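Local coordinates for protein polysaccharide Lyase Family 6 (Bacteroides cellulosilyticus, PDB 6QPS) that binds calcium and, as a family 6 polysaccharide lyase specific for mannuronic acid, probably cleaves alginate by beta-elimination, at residues Y56-E61 with S87-L92; L105-W110 with V136-N141; E392-F397 with E418-G423. All coordinates share one frame; numbering follows the deposited sequence.

Interaction 1 of 3, residues Y56-E61 with S87-L92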
loop_
_atom_site.group_PDB
_atom_site.type_symbol
_atom_site.label_atom_id
_atom_site.label_comp_id
_atom_site.label_asym_id
_atom_site.label_seq_id
_atom_site.Cartn_x
_atom_site.Cartn_y
_atom_site.Cartn_z
ATOM N N TYR A 56 23.421 1.891 -17.550
ATOM C CA TYR A 56 24.268 0.976 -16.800
ATOM C C TYR A 56 23.593 -0.389 -16.869
ATOM O O TYR A 56 22.565 -0.612 -16.222
ATOM C CB TYR A 56 24.411 1.480 -15.362
ATOM C CG TYR A 56 25.101 2.830 -15.276
ATOM C CD1 TYR A 56 24.458 3.997 -15.672
ATOM C CD2 TYR A 56 26.418 2.926 -14.866
ATOM C CE1 TYR A 56 25.107 5.223 -15.639
ATOM C CE2 TYR A 56 27.071 4.139 -14.822
ATOM C CZ TYR A 56 26.419 5.287 -15.211
ATOM O OH TYR A 56 27.092 6.498 -15.179
ATOM N N HIS A 57 24.150 -1.280 -17.686
ATOM C CA HIS A 57 23.520 -2.556 -17.989
ATOM C C HIS A 57 24.093 -3.661 -17.110
ATOM O O HIS A 57 25.301 -3.715 -16.862
ATOM C CB HIS A 57 23.751 -2.961 -19.449
ATOM C CG HIS A 57 23.006 -2.132 -20.447
ATOM N ND1 HIS A 57 21.666 -2.308 -20.717
ATOM C CD2 HIS A 57 23.423 -1.129 -21.256
ATOM C CE1 HIS A 57 21.287 -1.441 -21.640
ATOM N NE2 HIS A 57 22.338 -0.724 -21.996
ATOM N N ASN A 58 23.214 -4.551 -16.654
ATOM C CA ASN A 58 23.612 -5.828 -16.051
ATOM C C ASN A 58 24.577 -5.643 -14.878
ATOM O O ASN A 58 25.672 -6.223 -14.843
ATOM C CB ASN A 58 24.198 -6.772 -17.107
ATOM C CG ASN A 58 23.180 -7.174 -18.152
ATOM O OD1 ASN A 58 22.077 -7.618 -17.822
ATOM N ND2 ASN A 58 23.533 -7.004 -19.417
ATOM N N LEU A 59 24.140 -4.859 -13.889
ATOM C CA LEU A 59 24.926 -4.741 -12.667
ATOM C C LEU A 59 24.992 -6.070 -11.930
ATOM O O LEU A 59 25.941 -6.319 -11.181
ATOM C CB LEU A 59 24.331 -3.682 -11.743
ATOM C CG LEU A 59 24.257 -2.248 -12.261
ATOM C CD1 LEU A 59 23.633 -1.321 -11.191
ATOM C CD2 LEU A 59 25.621 -1.740 -12.661
ATOM N N LYS A 60 23.993 -6.924 -12.105
ATOM C CA LYS A 60 23.973 -8.255 -11.484
ATOM C C LYS A 60 24.051 -8.095 -9.961
ATOM O O LYS A 60 23.347 -7.243 -9.400
ATOM C CB LYS A 60 25.034 -9.150 -12.115
ATOM C CG LYS A 60 24.785 -9.452 -13.598
ATOM C CD LYS A 60 25.955 -10.192 -14.238
ATOM C CE LYS A 60 27.174 -9.283 -14.373
ATOM N NZ LYS A 60 28.384 -9.830 -13.683
ATOM N N GLU A 61 24.856 -8.902 -9.271
ATOM C CA GLU A 61 24.910 -8.847 -7.817
ATOM C C GLU A 61 25.689 -7.603 -7.413
ATOM O O GLU A 61 26.881 -7.477 -7.736
ATOM C CB GLU A 61 25.561 -10.110 -7.260
ATOM C CG GLU A 61 24.723 -11.373 -7.448
ATOM C CD GLU A 61 25.189 -12.520 -6.575
ATOM O OE1 GLU A 61 24.465 -13.533 -6.491
ATOM O OE2 GLU A 61 26.283 -12.413 -5.980
ATOM N N SER A 87 19.548 -0.949 -16.110
ATOM C CA SER A 87 18.787 -1.905 -16.908
ATOM C C SER A 87 19.438 -3.283 -16.837
ATOM O O SER A 87 20.612 -3.421 -16.485
ATOM C CB SER A 87 18.694 -1.426 -18.372
ATOM O OG SER A 87 18.155 -0.111 -18.434
ATOM N N GLY A 88 18.671 -4.308 -17.206
ATOM C CA GLY A 88 19.210 -5.657 -17.229
ATOM C C GLY A 88 19.150 -6.343 -15.870
ATOM O O GLY A 88 18.480 -5.896 -14.939
ATOM N N LYS A 89 19.901 -7.446 -15.765
ATOM C CA LYS A 89 19.876 -8.282 -14.571
ATOM C C LYS A 89 20.374 -7.501 -13.363
ATOM O O LYS A 89 21.378 -6.783 -13.444
ATOM C CB LYS A 89 20.773 -9.503 -14.762
ATOM C CG LYS A 89 20.212 -10.570 -15.683
ATOM C CD LYS A 89 21.240 -11.651 -15.982
ATOM C CE LYS A 89 20.551 -12.923 -16.471
ATOM N NZ LYS A 89 21.314 -13.615 -17.534
ATOM N N LEU A 90 19.683 -7.665 -12.229
ATOM C CA LEU A 90 19.987 -6.886 -11.037
ATOM C C LEU A 90 19.626 -7.634 -9.761
ATOM O O LEU A 90 18.525 -8.178 -9.640
ATOM C CB LEU A 90 19.201 -5.569 -11.095
ATOM C CG LEU A 90 19.340 -4.594 -9.935
ATOM C CD1 LEU A 90 20.799 -4.161 -9.747
ATOM C CD2 LEU A 90 18.431 -3.364 -10.089
ATOM N N ARG A 91 20.544 -7.623 -8.784
ATOM C CA ARG A 91 20.274 -8.148 -7.437
ATOM C C ARG A 91 20.985 -7.191 -6.474
ATOM O O ARG A 91 22.153 -7.400 -6.116
ATOM C CB ARG A 91 20.685 -9.609 -7.232
ATOM C CG ARG A 91 20.229 -10.139 -5.830
ATOM C CD ARG A 91 20.400 -11.659 -5.698
ATOM N NE ARG A 91 20.171 -12.141 -4.333
ATOM C CZ ARG A 91 20.898 -13.087 -3.745
ATOM N NH1 ARG A 91 21.899 -13.652 -4.405
ATOM N NH2 ARG A 91 20.629 -13.470 -2.493
ATOM N N LEU A 92 20.290 -6.125 -6.087
ATOM C CA LEU A 92 20.847 -5.065 -5.260
ATOM C C LEU A 92 20.458 -5.300 -3.810
ATOM O O LEU A 92 19.272 -5.474 -3.505
ATOM C CB LEU A 92 20.330 -3.712 -5.739
ATOM C CG LEU A 92 20.525 -2.498 -4.834
ATOM C CD1 LEU A 92 22.013 -2.277 -4.580
ATOM C CD2 LEU A 92 19.868 -1.261 -5.441
HETATM O O HOH W 1 21.433 -3.918 -13.740
HETATM O O HOH W 2 22.416 -14.128 -7.711
#

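Interaction 2 of 3, residues L105-W110 with V136-N141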
loop_
_atom_site.group_PDB
_atom_site.type_symbol
_atom_site.label_atom_id
_atom_site.label_comp_id
_atom_site.label_asym_id
_atom_site.label_seq_id
_atom_site.Cartn_x
_atom_site.Cartn_y
_atom_site.Cartn_z
ATOM N N LEU A 105 16.992 5.970 -12.277
ATOM C CA LEU A 105 15.931 5.426 -13.111
ATOM C C LEU A 105 16.202 3.956 -13.383
ATOM O O LEU A 105 17.082 3.631 -14.191
ATOM C CB LEU A 105 15.849 6.199 -14.419
ATOM C CG LEU A 105 14.956 5.647 -15.528
ATOM C CD1 LEU A 105 13.550 5.395 -15.123
ATOM C CD2 LEU A 105 14.933 6.627 -16.715
ATOM N N PHE A 106 15.423 3.083 -12.744
ATOM C CA PHE A 106 15.459 1.649 -13.002
ATOM C C PHE A 106 14.437 1.385 -14.106
ATOM O O PHE A 106 13.232 1.541 -13.891
ATOM C CB PHE A 106 15.160 0.831 -11.748
ATOM C CG PHE A 106 16.143 1.048 -10.607
ATOM C CD1 PHE A 106 15.957 2.055 -9.686
ATOM C CD2 PHE A 106 17.251 0.233 -10.464
ATOM C CE1 PHE A 106 16.860 2.249 -8.644
ATOM C CE2 PHE A 106 18.158 0.432 -9.421
ATOM C CZ PHE A 106 17.961 1.440 -8.522
ATOM N N TYR A 107 14.916 1.014 -15.291
ATOM C CA TYR A 107 14.079 0.854 -16.479
ATOM C C TYR A 107 14.489 -0.436 -17.168
ATOM O O TYR A 107 15.643 -0.578 -17.585
ATOM C CB TYR A 107 14.197 2.040 -17.439
ATOM C CG TYR A 107 13.302 1.860 -18.657
ATOM C CD1 TYR A 107 11.912 1.929 -18.540
ATOM C CD2 TYR A 107 13.829 1.578 -19.906
ATOM C CE1 TYR A 107 11.091 1.739 -19.623
ATOM C CE2 TYR A 107 13.006 1.379 -20.991
ATOM C CZ TYR A 107 11.642 1.465 -20.846
ATOM O OH TYR A 107 10.830 1.258 -21.936
ATOM N N LYS A 108 13.555 -1.374 -17.292
ATOM C CA LYS A 108 13.838 -2.667 -17.910
ATOM C C LYS A 108 15.060 -3.324 -17.265
ATOM O O LYS A 108 15.922 -3.897 -17.925
ATOM C CB LYS A 108 13.945 -2.557 -19.437
ATOM C CG LYS A 108 12.577 -2.266 -20.056
ATOM C CD LYS A 108 12.557 -2.229 -21.588
ATOM C CE LYS A 108 11.093 -2.099 -22.059
ATOM N NZ LYS A 108 10.881 -2.026 -23.545
ATOM N N ALA A 109 15.131 -3.224 -15.941
ATOM C CA ALA A 109 15.958 -4.087 -15.105
ATOM C C ALA A 109 15.049 -5.153 -14.506
ATOM O O ALA A 109 13.824 -5.042 -14.566
ATOM C CB ALA A 109 16.577 -3.268 -13.968
ATOM N N TRP A 110 15.644 -6.212 -13.957
ATOM C CA TRP A 110 14.829 -7.250 -13.338
ATOM C C TRP A 110 15.675 -8.081 -12.380
ATOM O O TRP A 110 16.908 -8.085 -12.445
ATOM C CB TRP A 110 14.175 -8.170 -14.382
ATOM C CG TRP A 110 15.161 -8.897 -15.255
ATOM C CD1 TRP A 110 15.754 -10.089 -14.988
ATOM C CD2 TRP A 110 15.660 -8.479 -16.529
ATOM N NE1 TRP A 110 16.604 -10.440 -16.004
ATOM C CE2 TRP A 110 16.560 -9.474 -16.972
ATOM C CE3 TRP A 110 15.425 -7.370 -17.344
ATOM C CZ2 TRP A 110 17.227 -9.391 -18.195
ATOM C CZ3 TRP A 110 16.089 -7.291 -18.561
ATOM C CH2 TRP A 110 16.984 -8.290 -18.967
ATOM N N VAL A 136 12.760 6.055 -9.882
ATOM C CA VAL A 136 11.730 5.429 -10.693
ATOM C C VAL A 136 12.053 3.948 -10.856
ATOM O O VAL A 136 13.211 3.572 -11.075
ATOM C CB VAL A 136 11.658 6.114 -12.074
ATOM C CG1 VAL A 136 10.792 5.302 -13.042
ATOM C CG2 VAL A 136 11.138 7.545 -11.993
ATOM N N ILE A 137 11.015 3.116 -10.773
ATOM C CA ILE A 137 11.067 1.732 -11.239
ATOM C C ILE A 137 9.928 1.568 -12.241
ATOM O O ILE A 137 8.742 1.653 -11.878
ATOM C CB ILE A 137 10.931 0.723 -10.092
ATOM C CG1 ILE A 137 11.982 0.954 -9.005
ATOM C CG2 ILE A 137 11.053 -0.712 -10.646
ATOM C CD1 ILE A 137 11.928 -0.047 -7.822
ATOM N N ASP A 138 10.276 1.345 -13.512
ATOM C CA ASP A 138 9.299 1.264 -14.597
ATOM C C ASP A 138 9.665 0.097 -15.504
ATOM O O ASP A 138 10.833 -0.048 -15.884
ATOM C CB ASP A 138 9.280 2.574 -15.410
ATOM C CG ASP A 138 8.182 2.606 -16.476
ATOM O OD1 ASP A 138 7.151 1.940 -16.331
ATOM O OD2 ASP A 138 8.352 3.296 -17.505
ATOM N N GLU A 139 8.678 -0.754 -15.814
ATOM C CA GLU A 139 8.854 -1.838 -16.798
ATOM C C GLU A 139 9.974 -2.804 -16.404
ATOM O O GLU A 139 10.657 -3.360 -17.268
ATOM C CB GLU A 139 9.102 -1.297 -18.213
ATOM C CG GLU A 139 8.011 -0.403 -18.770
ATOM C CD GLU A 139 6.783 -1.159 -19.250
ATOM O OE1 GLU A 139 6.750 -2.407 -19.155
ATOM O OE2 GLU A 139 5.833 -0.493 -19.738
ATOM N N CYS A 140 10.162 -3.051 -15.104
ATOM C CA CYS A 140 11.286 -3.867 -14.635
ATOM C C CYS A 140 10.854 -5.330 -14.518
ATOM O O CYS A 140 10.745 -5.909 -13.430
ATOM C CB CYS A 140 11.841 -3.304 -13.332
ATOM S SG CYS A 140 12.939 -1.859 -13.573
ATOM N N ASN A 141 10.637 -5.934 -15.690
ATOM C CA ASN A 141 10.062 -7.271 -15.813
ATOM C C ASN A 141 11.051 -8.223 -16.480
ATOM O O ASN A 141 11.524 -7.958 -17.585
ATOM C CB ASN A 141 8.762 -7.168 -16.620
ATOM C CG ASN A 141 7.748 -6.240 -15.970
ATOM O OD1 ASN A 141 7.350 -6.455 -14.823
ATOM N ND2 ASN A 141 7.331 -5.209 -16.681
#

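Interaction 3 of 3, residues E392-F397 with E418-G423. With ACT (acetate ion), chain E.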
loop_
_atom_site.group_PDB
_atom_site.type_symbol
_atom_site.label_atom_id
_atom_site.label_comp_id
_atom_site.label_asym_id
_atom_site.label_seq_id
_atom_site.Cartn_x
_atom_site.Cartn_y
_atom_site.Cartn_z
ATOM N N GLU A 392 -27.986 -12.489 13.674
ATOM C CA GLU A 392 -26.744 -12.807 14.378
ATOM C C GLU A 392 -25.669 -11.733 14.222
ATOM O O GLU A 392 -24.802 -11.597 15.094
ATOM C CB GLU A 392 -26.182 -14.136 13.858
ATOM C CG GLU A 392 -27.122 -15.300 14.029
ATOM C CD GLU A 392 -26.742 -16.487 13.160
ATOM O OE1 GLU A 392 -26.193 -17.471 13.687
ATOM O OE2 GLU A 392 -26.988 -16.407 11.940
ATOM N N VAL A 393 -25.701 -10.970 13.139
ATOM C CA VAL A 393 -24.689 -9.959 12.861
ATOM C C VAL A 393 -25.061 -8.611 13.457
ATOM O O VAL A 393 -24.217 -7.914 14.023
ATOM C CB VAL A 393 -24.496 -9.866 11.333
ATOM C CG1 VAL A 393 -23.749 -8.613 10.960
ATOM C CG2 VAL A 393 -23.785 -11.100 10.832
ATOM N N LEU A 394 -26.314 -8.195 13.332
ATOM C CA LEU A 394 -26.681 -6.864 13.803
ATOM C C LEU A 394 -26.473 -6.659 15.294
ATOM O O LEU A 394 -26.131 -5.529 15.684
ATOM C CB LEU A 394 -28.135 -6.565 13.432
ATOM C CG LEU A 394 -28.417 -6.382 11.946
ATOM C CD1 LEU A 394 -29.962 -6.262 11.773
ATOM C CD2 LEU A 394 -27.711 -5.191 11.368
ATOM N N PRO A 395 -26.696 -7.639 16.172
ATOM C CA PRO A 395 -26.368 -7.422 17.593
ATOM C C PRO A 395 -24.914 -7.022 17.834
ATOM O O PRO A 395 -24.598 -6.498 18.914
ATOM C CB PRO A 395 -26.705 -8.768 18.251
ATOM C CG PRO A 395 -27.757 -9.386 17.324
ATOM C CD PRO A 395 -27.334 -8.955 15.937
ATOM N N GLY A 396 -24.018 -7.288 16.894
ATOM C CA GLY A 396 -22.623 -6.921 17.031
ATOM C C GLY A 396 -22.285 -5.521 16.571
ATOM O O GLY A 396 -21.120 -5.109 16.698
ATOM N N PHE A 397 -23.261 -4.757 16.085
ATOM C CA PHE A 397 -23.062 -3.410 15.576
ATOM C C PHE A 397 -23.826 -2.400 16.426
ATOM O O PHE A 397 -24.940 -2.661 16.881
ATOM C CB PHE A 397 -23.588 -3.290 14.115
ATOM C CG PHE A 397 -22.651 -3.819 13.072
ATOM C CD1 PHE A 397 -22.533 -5.176 12.838
ATOM C CD2 PHE A 397 -21.900 -2.959 12.302
ATOM C CE1 PHE A 397 -21.656 -5.662 11.885
ATOM C CE2 PHE A 397 -21.013 -3.442 11.354
ATOM C CZ PHE A 397 -20.886 -4.772 11.142
ATOM N N GLU A 418 -35.083 -2.616 11.872
ATOM C CA GLU A 418 -35.314 -1.417 12.673
ATOM C C GLU A 418 -34.020 -0.862 13.252
ATOM O O GLU A 418 -33.850 0.358 13.349
ATOM C CB GLU A 418 -36.305 -1.724 13.800
ATOM C CG GLU A 418 -36.570 -0.548 14.724
ATOM C CD GLU A 418 -37.633 -0.856 15.763
ATOM O OE1 GLU A 418 -37.642 -1.990 16.287
ATOM O OE2 GLU A 418 -38.460 0.036 16.047
ATOM N N GLN A 419 -33.109 -1.737 13.677
ATOM C CA GLN A 419 -31.858 -1.267 14.261
ATOM C C GLN A 419 -31.085 -0.413 13.262
ATOM O O GLN A 419 -30.485 0.606 13.631
ATOM C CB GLN A 419 -31.041 -2.475 14.729
ATOM C CG GLN A 419 -29.875 -2.104 15.598
ATOM C CD GLN A 419 -28.979 -3.279 15.924
ATOM O OE1 GLN A 419 -29.423 -4.432 15.984
ATOM N NE2 GLN A 419 -27.695 -2.987 16.152
ATOM N N VAL A 420 -31.131 -0.784 11.981
ATOM C CA VAL A 420 -30.491 0.014 10.940
ATOM C C VAL A 420 -31.255 1.310 10.704
ATOM O O VAL A 420 -30.664 2.398 10.635
ATOM C CB VAL A 420 -30.342 -0.804 9.644
ATOM C CG1 VAL A 420 -29.732 0.049 8.542
ATOM C CG2 VAL A 420 -29.509 -2.052 9.902
ATOM N N ARG A 421 -32.575 1.218 10.536
ATOM C CA ARG A 421 -33.368 2.425 10.325
ATOM C C ARG A 421 -33.143 3.443 11.438
ATOM O O ARG A 421 -33.047 4.645 11.172
ATOM C CB ARG A 421 -34.848 2.068 10.217
ATOM C CG ARG A 421 -35.201 1.213 8.992
ATOM C CD ARG A 421 -36.702 1.108 8.714
ATOM N NE ARG A 421 -37.485 0.715 9.887
ATOM C CZ ARG A 421 -37.797 -0.532 10.225
ATOM N NH1 ARG A 421 -37.414 -1.560 9.470
ATOM N NH2 ARG A 421 -38.529 -0.751 11.313
ATOM N N GLU A 422 -33.047 2.984 12.690
ATOM C CA GLU A 422 -32.875 3.894 13.815
ATOM C C GLU A 422 -31.472 4.498 13.882
ATOM O O GLU A 422 -31.283 5.516 14.563
ATOM C CB GLU A 422 -33.174 3.161 15.127
ATOM C CG GLU A 422 -34.585 2.596 15.227
ATOM C CD GLU A 422 -35.624 3.644 15.564
ATOM O OE1 GLU A 422 -35.357 4.849 15.354
ATOM O OE2 GLU A 422 -36.717 3.260 16.041
ATOM N N GLY A 423 -30.491 3.893 13.224
ATOM C CA GLY A 423 -29.124 4.366 13.179
ATOM C C GLY A 423 -28.803 5.356 12.083
ATOM O O GLY A 423 -27.648 5.797 12.006
HETATM C C ACT E . -35.975 -6.136 12.469
HETATM O O ACT E . -34.748 -6.378 12.624
HETATM O OXT ACT E . -36.600 -5.037 12.554
HETATM C CH3 ACT E . -36.815 -7.392 12.167
#

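Interaction 1 of 3, residues Y56-E61 with S87-L92
Asn58 and Lys89 meet at the bend between two successive coils of a right-handed parallel beta-helix, the fold of family 6 lyases. The backbone N of Lys89 gives its hydrogen to Asn58 OD1 over 3.0 Å, reaching the amide oxygen only 19° from its carbonyl plane. Asn58 CG lies beside its own backbone N (chi1 -64°), and this brings the amide across to the neighbouring coil, with OD1 also 3.5 Å from Gly88 CA. That closeness matters, because a beta carbon on Gly88 would collide with OD1 and, at these backbone angles, with the preceding carbonyl oxygen as well. On one side of the bend, Ser87 N bonds to Tyr56 O and Asn58 N to Ser87 O; beyond it the parallel ladder resumes, with Lys60 N bonded to Lys89 O and Arg91 N to Lys60 O. The amide of Leu59 faces Lys89 O at too poor an angle to bond directly. A water takes its place, accepting from Leu59 N at 2.9 Å and donating to both Ser87 O and Lys89 O, so that the gap in the ladder is bridged. Inward, Leu59 CB rests on Leu90 CD1, 4.1 Å away. At the outer end Glu61 and Arg91 run side by side in the same direction, their planes 75° apart. The hydrogen bond within their salt bridge is weak: Glu61 OE1 lies at the edge of the Arg91 guanidinium, near its plane, 3.3 Å from NH1. In the next shell, Leu59 also packs on Val31 and Met34 of helix 31-40, which caps this end of the solenoid. Tyr56 OH is held by Lys52 O, and Ser87 OG by Tyr107 O of the next coil.

Interaction 2 of 3, residues L105-W110 with V136-N141
Tyr107 lays its ring alongside the side chains of Asp138 and Glu139, its CE1 being 3.8 Å from both Asp138 OD2 and Glu139 CG. The pairing belongs to a parallel beta-helix, in which each coil stacks equivalent residues on those of the next: Leu105 on Val136, Phe106 on Ile137, Tyr107 on Asp138. With CG opposite its backbone N (chi1 -179°), Tyr107 leans across toward the second coil, and CG of Lys108 sits over one ring face, 3.8 Å above the plane and offset toward the rim. An alanine in place of Tyr107 is likely to uncover the aliphatic part of Glu139 and leave Lys108 CG without the ring against which it packs. The acids beside the ring are anchored further along the solenoid, Asp138 by Asn173 and Glu139 by a salt bridge to Arg175.

Leu105 and Val136 share the Tyr107 face of the strands, where CD1 of the leucine presses tightly on CG1 of the valine at 3.5 Å. The other face looks into the interior of the solenoid. There Phe106 packs on Ile137, and both reach Ile117 on strand 115-118. Val136 O lies in the plane of the Phe106 ring, at its edge, while accepting the backbone hydrogen of Phe106 at 2.8 Å. The ladder continues through Asp138 N, which approaches Phe106 O with a C=O...N angle of 169°, and fades into a weak bond from Lys108 N to Asp138 O as the first coil turns its corner. Beyond it the buried Cys140, centre of an inverse gamma turn, fills the bend: its SG touches Phe106 CB and Ala109 CB, each at 3.9 Å, and weakly accepts the N-H of Ala109 at 3.5 Å.

Interaction 3 of 3, residues E392-F397 with E418-G423
Leu394 O is gripped from both faces of its carbonyl plane: Phe397 N closes a turn of the 3-10 segment onto it, and Gln419 NE2 reaches it from the opposite side at 3.0 Å. The glutamine donor stands well above the carbonyl plane, 47° out of it, and the bond is bent rather than straight. Gln419 gets there by stretching out fully, its CG opposite the backbone N (chi1 -168°) and the chain extended beyond. The same NE2 lies 2.9 Å from Phe397 O, while OE1 rests 3.6 Å from Leu394 CB. One extended glutamine side chain therefore spans the separation between two short helical pieces whose backbones never meet. The apolar part of the contact is small: Leu394 and Val420 cross at about a right angle, CD2 of the leucine meeting CG2 of the valine at 3.9 Å. At the start of helix 418-422 an acetate, probably from the crystallisation liquor, accepts from the N-H of Glu418 at 2.9 Å in a nearly straight bond of 175°. The contact belongs to the C-terminal end of the beta-helix, far from the calcium site. Leu394, Gln419 and Val420 all pack on Phe399 of strand 397-405, and Leu394 and Val420 also touch Ile387 of strand 385-387, which seats helix 418-422 and the 3-10 segment against the last coils.

In the fold
Following the chain from its N terminus, the three contacts come in series, none nested in or crossing another. Interaction 1 closes a loop of one coil near the capped start of the beta-helix, and interaction 2 closes the next but one, with an identical 25-residue spacing between segments; the touch between 87-92 and 105-110 closes the loop between them. There Leu90 N probably donates a hydrogen bond to Trp110 O, so four successive coils are stacked, from 56-61 through 87-92 and 105-110 to 136-141. Interaction 3 lies on the opposite side of the chain's centre, its centre about 50 Å from that of interaction 2, and joins short helical pieces at the far end.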